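Local coordinates for microcin B17-processing protein McbD (Escherichia coli str. K-12 substr. MG1655, PDB 6GRH) that is needed to process the inactive microcin B17 precursor McbA into the active peptide, as a YcaO-family protein assembled with McbB, at residues E[68-73]-E[133-138]; E[220-225]-E[328-333]; E[227-232]-E[301-306]. The protein carries 1 engineered substitution. All blocks are in the same frame, centred on the assembly; numbering follows the deposited sequence. Where two conformers were deposited one is given.

Contact 1. Residues E[68-73]-E[133-138]; sequences IVTGGQ and NITAAD
Thr135 packs against Ile68 and Thr70 of the 68-73 loop. Its CB lies 4.2 Å from Ile68 O, and the two branches beyond it part company. OG1 (chi1 -59°) stands beside the backbone N of its own residue and comes to 3.4 Å from Ile68 O without bonding to it. Its polar partners are instead Asp132 OD1 and Lys206 NZ of the McbB chain; the same lysine nitrogen also bonds to Ile68 O, and so ties the two loops together from the neighbouring subunit. This is loop-to-loop packing within the YcaO fold: one loop leads from helix 47-66 to strand 73-74, the other links strands 121-125 and 151-154, and both lie at the interface with McbB. Thr135 CG2, anti to the backbone N, carries the apolar side of the contact and also lies 3.7 Å from Ile68 O. It meets Thr70 CG2 at 3.6 Å, the two threonine side chains lying roughly antiparallel, methyl beside methyl. Ile68 crosses Thr135 at about a right angle, its CG2 4.2 Å from Thr135 CG2, before the longer branch leads away. Asp132 also bonds through OD2 to Ile134 N, closing an Asx turn just ahead of Thr135.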
# COMPACT_ATOMS: atom_id res chain seq x y z
N ILE E 68 39.46 -1.32 22.59
CA ILE E 68 40.77 -0.67 22.63
C ILE E 68 41.87 -1.70 22.41
O ILE E 68 41.88 -2.75 23.07
CB ILE E 68 41.07 0.04 23.97
CG1 ILE E 68 39.92 0.95 24.45
CG2 ILE E 68 42.39 0.82 23.88
CD1 ILE E 68 39.92 2.35 23.89
N VAL E 69 42.81 -1.40 21.51
CA VAL E 69 44.08 -2.13 21.39
C VAL E 69 45.19 -1.12 21.61
O VAL E 69 45.20 -0.05 21.00
CB VAL E 69 44.23 -2.86 20.04
CG1 VAL E 69 45.61 -3.53 19.92
CG2 VAL E 69 43.12 -3.92 19.89
N THR E 70 46.13 -1.46 22.50
CA THR E 70 47.21 -0.54 22.89
C THR E 70 48.33 -0.52 21.88
O THR E 70 48.50 -1.44 21.11
CB THR E 70 47.80 -0.91 24.26
OG1 THR E 70 48.33 -2.24 24.21
CG2 THR E 70 46.70 -0.84 25.30
N GLY E 71 49.10 0.56 21.89
CA GLY E 71 50.04 0.81 20.82
C GLY E 71 51.48 0.51 21.16
O GLY E 71 52.37 0.96 20.43
N GLY E 72 51.72 -0.24 22.23
CA GLY E 72 53.08 -0.48 22.71
C GLY E 72 53.16 -0.46 24.22
O GLY E 72 52.14 -0.48 24.93
N GLN E 73 54.39 -0.41 24.71
CA GLN E 73 54.68 -0.53 26.12
C GLN E 73 55.89 0.34 26.43
O GLN E 73 56.94 0.16 25.82
CB GLN E 73 54.94 -2.00 26.46
CG GLN E 73 54.45 -2.40 27.83
CD GLN E 73 54.61 -3.88 28.09
OE1 GLN E 73 53.83 -4.68 27.59
NE2 GLN E 73 55.59 -4.24 28.88
N ASN E 133 39.13 -5.72 31.32
CA ASN E 133 40.25 -6.15 32.21
C ASN E 133 41.39 -6.85 31.49
O ASN E 133 42.33 -7.30 32.13
CB ASN E 133 39.72 -6.99 33.37
CG ASN E 133 38.78 -6.20 34.27
OD1 ASN E 133 38.85 -4.97 34.33
ND2 ASN E 133 37.91 -6.90 34.98
N ILE E 134 41.32 -6.91 30.16
CA ILE E 134 42.30 -7.60 29.33
C ILE E 134 43.32 -6.65 28.70
O ILE E 134 44.50 -6.96 28.64
CB ILE E 134 41.55 -8.41 28.23
CG1 ILE E 134 40.73 -9.53 28.91
CG2 ILE E 134 42.55 -9.02 27.23
CD1 ILE E 134 39.63 -10.15 28.08
N THR E 135 42.84 -5.51 28.22
CA THR E 135 43.66 -4.58 27.44
C THR E 135 44.97 -4.23 28.15
O THR E 135 46.03 -4.34 27.55
CB THR E 135 42.85 -3.33 27.11
OG1 THR E 135 41.69 -3.73 26.37
CG2 THR E 135 43.65 -2.37 26.28
N ALA E 136 44.88 -3.84 29.42
CA ALA E 136 46.05 -3.45 30.20
C ALA E 136 46.09 -4.19 31.53
O ALA E 136 46.42 -3.62 32.56
CB ALA E 136 46.05 -1.93 30.41
N ALA E 137 45.77 -5.49 31.47
CA ALA E 137 45.75 -6.39 32.63
C ALA E 137 46.95 -6.25 33.58
O ALA E 137 46.77 -6.20 34.79
CB ALA E 137 45.64 -7.84 32.18
N ASP E 138 48.16 -6.20 33.02
CA ASP E 138 49.41 -6.17 33.82
C ASP E 138 49.67 -4.81 34.52
O ASP E 138 50.55 -4.72 35.38
CB ASP E 138 50.62 -6.55 32.95
CG ASP E 138 50.53 -7.98 32.42
OD1 ASP E 138 50.50 -8.92 33.23
OD2 ASP E 138 50.45 -8.16 31.19

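Contact 2. Residues E[220-225]-E[328-333]; sequences GAPGHA and LNYLQQ
Tyr330 leaves its helix with CG anti to the backbone N (chi1 168°), and a chi2 of 80° then turns the ring so that one face lies against the backbone of Ala221. Ala221 CA sits almost exactly over the middle of that face, 3.6 Å from the centroid of the Tyr330 ring and 9° off its normal, a well-centred CH-pi contact. The methyl group is displaced toward the phenolic end of the same face, with Ala221 CB 3.4 Å from Tyr330 CE2. Residues on either side in sequence extend the contact: Gly220 approaches obliquely, its C 3.4 Å from Tyr330 CE1, while Pro222 CD touches Tyr330 CB at 4.0 Å near the root of the side chain. The phenol oxygen bonds to Pro219 O, just before the 220-225 segment, so the ring is held at its far end by a polar bond as well as by packing over its face. On an adjacent side of the helix, Leu331 packs on Leu165, Phe168 and Met169 of helix 157-180. The arrangement is aromatic packing of a helix side chain, joining helix 327-334 of the YcaO fold to the connection that leads into strand 224-231 of the mixed sheet.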
# COMPACT_ATOMS: atom_id res chain seq x y z
N GLY E 220 35.16 29.82 39.78
CA GLY E 220 35.92 30.63 38.85
C GLY E 220 35.86 30.16 37.41
O GLY E 220 36.30 30.87 36.53
N ALA E 221 35.30 28.97 37.16
CA ALA E 221 35.21 28.46 35.79
C ALA E 221 34.08 29.17 35.03
O ALA E 221 33.07 29.54 35.62
CB ALA E 221 34.97 26.94 35.79
N PRO E 222 34.25 29.31 33.70
CA PRO E 222 33.14 29.71 32.82
C PRO E 222 32.09 28.63 32.66
O PRO E 222 32.29 27.48 33.07
CB PRO E 222 33.83 29.97 31.48
CG PRO E 222 34.97 29.01 31.49
CD PRO E 222 35.47 29.03 32.91
N GLY E 223 30.99 28.99 32.01
CA GLY E 223 29.90 28.05 31.81
C GLY E 223 29.20 27.71 33.11
O GLY E 223 29.41 28.36 34.14
N HIS E 224 28.38 26.67 33.05
CA HIS E 224 27.47 26.34 34.14
C HIS E 224 27.27 24.83 34.21
O HIS E 224 26.83 24.22 33.23
CB HIS E 224 26.13 27.05 33.95
CG HIS E 224 26.25 28.55 33.94
ND1 HIS E 224 26.25 29.30 35.10
CD2 HIS E 224 26.43 29.42 32.92
CE1 HIS E 224 26.41 30.57 34.79
NE2 HIS E 224 26.53 30.68 33.48
N ALA E 225 27.63 24.24 35.35
CA ALA E 225 27.31 22.84 35.65
C ALA E 225 26.09 22.87 36.54
O ALA E 225 26.16 23.38 37.65
CB ALA E 225 28.45 22.16 36.35
N LEU E 328 39.58 26.97 28.27
CA LEU E 328 40.95 26.45 28.13
C LEU E 328 41.97 27.25 28.95
O LEU E 328 42.87 26.65 29.55
CB LEU E 328 41.39 26.39 26.65
CG LEU E 328 40.73 25.34 25.71
CD1 LEU E 328 41.42 25.33 24.35
CD2 LEU E 328 40.75 23.94 26.29
N ASN E 329 41.85 28.59 28.97
CA ASN E 329 42.73 29.41 29.81
C ASN E 329 42.50 29.08 31.28
O ASN E 329 43.46 28.86 32.02
CB ASN E 329 42.51 30.93 29.58
CG ASN E 329 43.13 31.42 28.26
OD1 ASN E 329 43.77 30.67 27.51
ND2 ASN E 329 42.94 32.69 27.98
N TYR E 330 41.24 29.00 31.69
CA TYR E 330 40.93 28.67 33.07
C TYR E 330 41.57 27.33 33.47
O TYR E 330 42.24 27.23 34.49
CB TYR E 330 39.42 28.62 33.27
CG TYR E 330 39.01 28.01 34.58
CD1 TYR E 330 39.04 28.77 35.77
CD2 TYR E 330 38.61 26.67 34.66
CE1 TYR E 330 38.66 28.21 36.98
CE2 TYR E 330 38.25 26.10 35.86
CZ TYR E 330 38.27 26.86 37.01
OH TYR E 330 37.90 26.28 38.20
N LEU E 331 41.37 26.30 32.65
CA LEU E 331 41.92 24.97 32.97
C LEU E 331 43.44 24.97 33.01
O LEU E 331 44.03 24.38 33.92
CB LEU E 331 41.42 23.92 31.97
CG LEU E 331 39.95 23.53 32.16
CD1 LEU E 331 39.44 22.70 31.01
CD2 LEU E 331 39.71 22.85 33.50
N GLN E 332 44.06 25.64 32.05
CA GLN E 332 45.52 25.70 31.97
C GLN E 332 46.16 26.38 33.17
O GLN E 332 47.26 26.02 33.55
CB GLN E 332 46.00 26.37 30.68
CG GLN E 332 47.48 26.12 30.42
CD GLN E 332 47.95 26.59 29.06
OE1 GLN E 332 47.26 27.37 28.38
NE2 GLN E 332 49.12 26.12 28.64
N GLN E 333 45.46 27.35 33.76
CA GLN E 333 45.92 28.03 34.99
C GLN E 333 45.99 27.06 36.16
O GLN E 333 46.88 27.17 37.00
CB GLN E 333 45.03 29.24 35.35
CG GLN E 333 45.31 30.49 34.54

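Contact 3. Residues E[227-232]-E[301-306]; sequences LTLYGT and DLCENT
Leu302, which packs on Leu229 through its side chain, offers its carbonyl oxygen to Thr306: OG1 donates to Leu302 O over 2.7 Å, from 41° out of the carbonyl plane. Asn305 N adds a weak bond to the same oxygen, and Thr306 OG1 has a further partner in Tyr177 OH of helix 157-180. One residue earlier, Asp301 O takes a bond from Asn305 ND2 (2.9 Å, N-H...O angle 165°), which lies in the carbonyl plane on a lone pair. Side chains thus take up carbonyl groups of the last helical turn. Toward the sheet the contact is apolar. In Leu229 the CG lies beside the backbone N (chi1 -68°), and its two methyls spread over Leu302, whose side chain lies roughly perpendicular to it. Leu229 CD2 meets Leu302 CD1 at 3.8 Å; CD1 of Leu229 lies 4.0 Å from Leu302 CB and, more loosely, 4.2 Å from Cys303 SG. Tyr241 of the adjoining strand touches both leucines. Thr228 and Tyr230 point to the other face. The result is a mixed sheet between helical layers, with helices 296-304 and 157-180 on the face of Leu229 and helix 251-275 on the other.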
# COMPACT_ATOMS: atom_id res chain seq x y z
N LEU E 227 23.16 20.93 38.62
CA LEU E 227 22.79 19.67 39.25
C LEU E 227 21.34 19.79 39.64
O LEU E 227 20.97 20.72 40.36
CB LEU E 227 23.63 19.45 40.52
CG LEU E 227 23.40 18.14 41.29
CD1 LEU E 227 23.80 16.94 40.49
CD2 LEU E 227 24.14 18.20 42.62
N THR E 228 20.52 18.87 39.14
CA THR E 228 19.11 18.79 39.52
C THR E 228 18.98 17.60 40.46
O THR E 228 19.58 16.54 40.22
CB THR E 228 18.19 18.61 38.30
OG1 THR E 228 18.83 17.78 37.32
CG2 THR E 228 17.83 19.95 37.66
N LEU E 229 18.21 17.78 41.53
CA LEU E 229 18.02 16.77 42.56
C LEU E 229 16.54 16.59 42.80
O LEU E 229 15.80 17.57 42.81
CB LEU E 229 18.70 17.21 43.86
CG LEU E 229 20.22 17.28 43.84
CD1 LEU E 229 20.72 17.81 45.18
CD2 LEU E 229 20.84 15.92 43.54
N TYR E 230 16.13 15.35 42.98
CA TYR E 230 14.74 14.99 43.22
C TYR E 230 14.69 14.01 44.37
O TYR E 230 15.55 13.12 44.47
CB TYR E 230 14.14 14.29 41.99
CG TYR E 230 12.78 13.66 42.26
CD1 TYR E 230 11.63 14.44 42.30
CD2 TYR E 230 12.66 12.29 42.49
CE1 TYR E 230 10.39 13.88 42.55
CE2 TYR E 230 11.42 11.73 42.74
CZ TYR E 230 10.29 12.53 42.77
OH TYR E 230 9.06 11.99 43.00
N GLY E 231 13.66 14.16 45.19
CA GLY E 231 13.32 13.18 46.20
C GLY E 231 11.85 13.22 46.57
O GLY E 231 11.23 14.26 46.52
N THR E 232 11.30 12.06 46.95
CA THR E 232 9.94 12.00 47.48
C THR E 232 9.80 11.04 48.67
O THR E 232 10.51 10.02 48.75
CB THR E 232 8.93 11.63 46.38
OG1 THR E 232 7.60 11.84 46.87
CG2 THR E 232 9.10 10.19 45.90
N ASP E 301 20.32 14.17 52.60
CA ASP E 301 21.76 14.26 52.86
C ASP E 301 22.48 15.27 51.94
O ASP E 301 23.34 16.03 52.42
CB ASP E 301 22.43 12.90 52.73
CG ASP E 301 23.93 12.99 52.83
OD1 ASP E 301 24.46 13.26 53.94
OD2 ASP E 301 24.58 12.84 51.78
N LEU E 302 22.15 15.28 50.65
CA LEU E 302 22.73 16.28 49.75
C LEU E 302 22.26 17.71 50.07
O LEU E 302 23.09 18.60 50.25
CB LEU E 302 22.48 15.93 48.27
CG LEU E 302 23.35 14.80 47.71
CD1 LEU E 302 22.88 14.40 46.33
CD2 LEU E 302 24.82 15.19 47.66
N CYS E 303 20.95 17.90 50.18
CA CYS E 303 20.36 19.24 50.30
C CYS E 303 20.69 19.92 51.63
O CYS E 303 21.02 21.11 51.64
CB CYS E 303 18.84 19.20 50.15
SG CYS E 303 18.30 18.65 48.53
N GLU E 304 20.59 19.18 52.73
CA GLU E 304 20.89 19.71 54.05
C GLU E 304 22.38 20.03 54.29
O GLU E 304 22.70 20.82 55.18
CB GLU E 304 20.38 18.74 55.13
CG GLU E 304 18.87 18.53 55.16
CD GLU E 304 18.44 17.63 56.30
OE1 GLU E 304 19.15 17.60 57.33
OE2 GLU E 304 17.40 16.95 56.18
N ASN E 305 23.28 19.42 53.51
CA ASN E 305 24.72 19.71 53.59
C ASN E 305 25.24 20.65 52.49
O ASN E 305 26.46 20.84 52.37
CB ASN E 305 25.52 18.40 53.59
CG ASN E 305 25.43 17.68 54.91
OD1 ASN E 305 26.15 18.02 55.86
ND2 ASN E 305 24.53 16.70 54.99
N THR E 306 24.34 21.24 51.70
CA THR E 306 24.72 22.21 50.67
C THR E 306 24.79 23.66 51.22
O THR E 306 23.84 24.15 51.82
CB THR E 306 23.78 22.12 49.47
OG1 THR E 306 23.87 20.80 48.92
CG2 THR E 306 24.14 23.16 48.39

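Overall arrangement
Contacts 2 and 3 share strand 224-231, but helix 327-334 packs on the connection leading into it and helix 296-304 on the strand itself, with the contact centres 25 Å apart. In sequence, contact 3 falls between the two segments of contact 2. Contact 1 closes earlier in the chain and stands apart, its centre 33 Å from that of contact 2 and 40 Å from that of contact 3, which lies on the opposite side of the chain's centre. The nearest atoms of contacts 1 and 3 are still about 27 Å apart. McbB reaches contact 1 by bonds and packs on Leu328 beside contact 2, whereas no other protein chain touches the segments of contact 3.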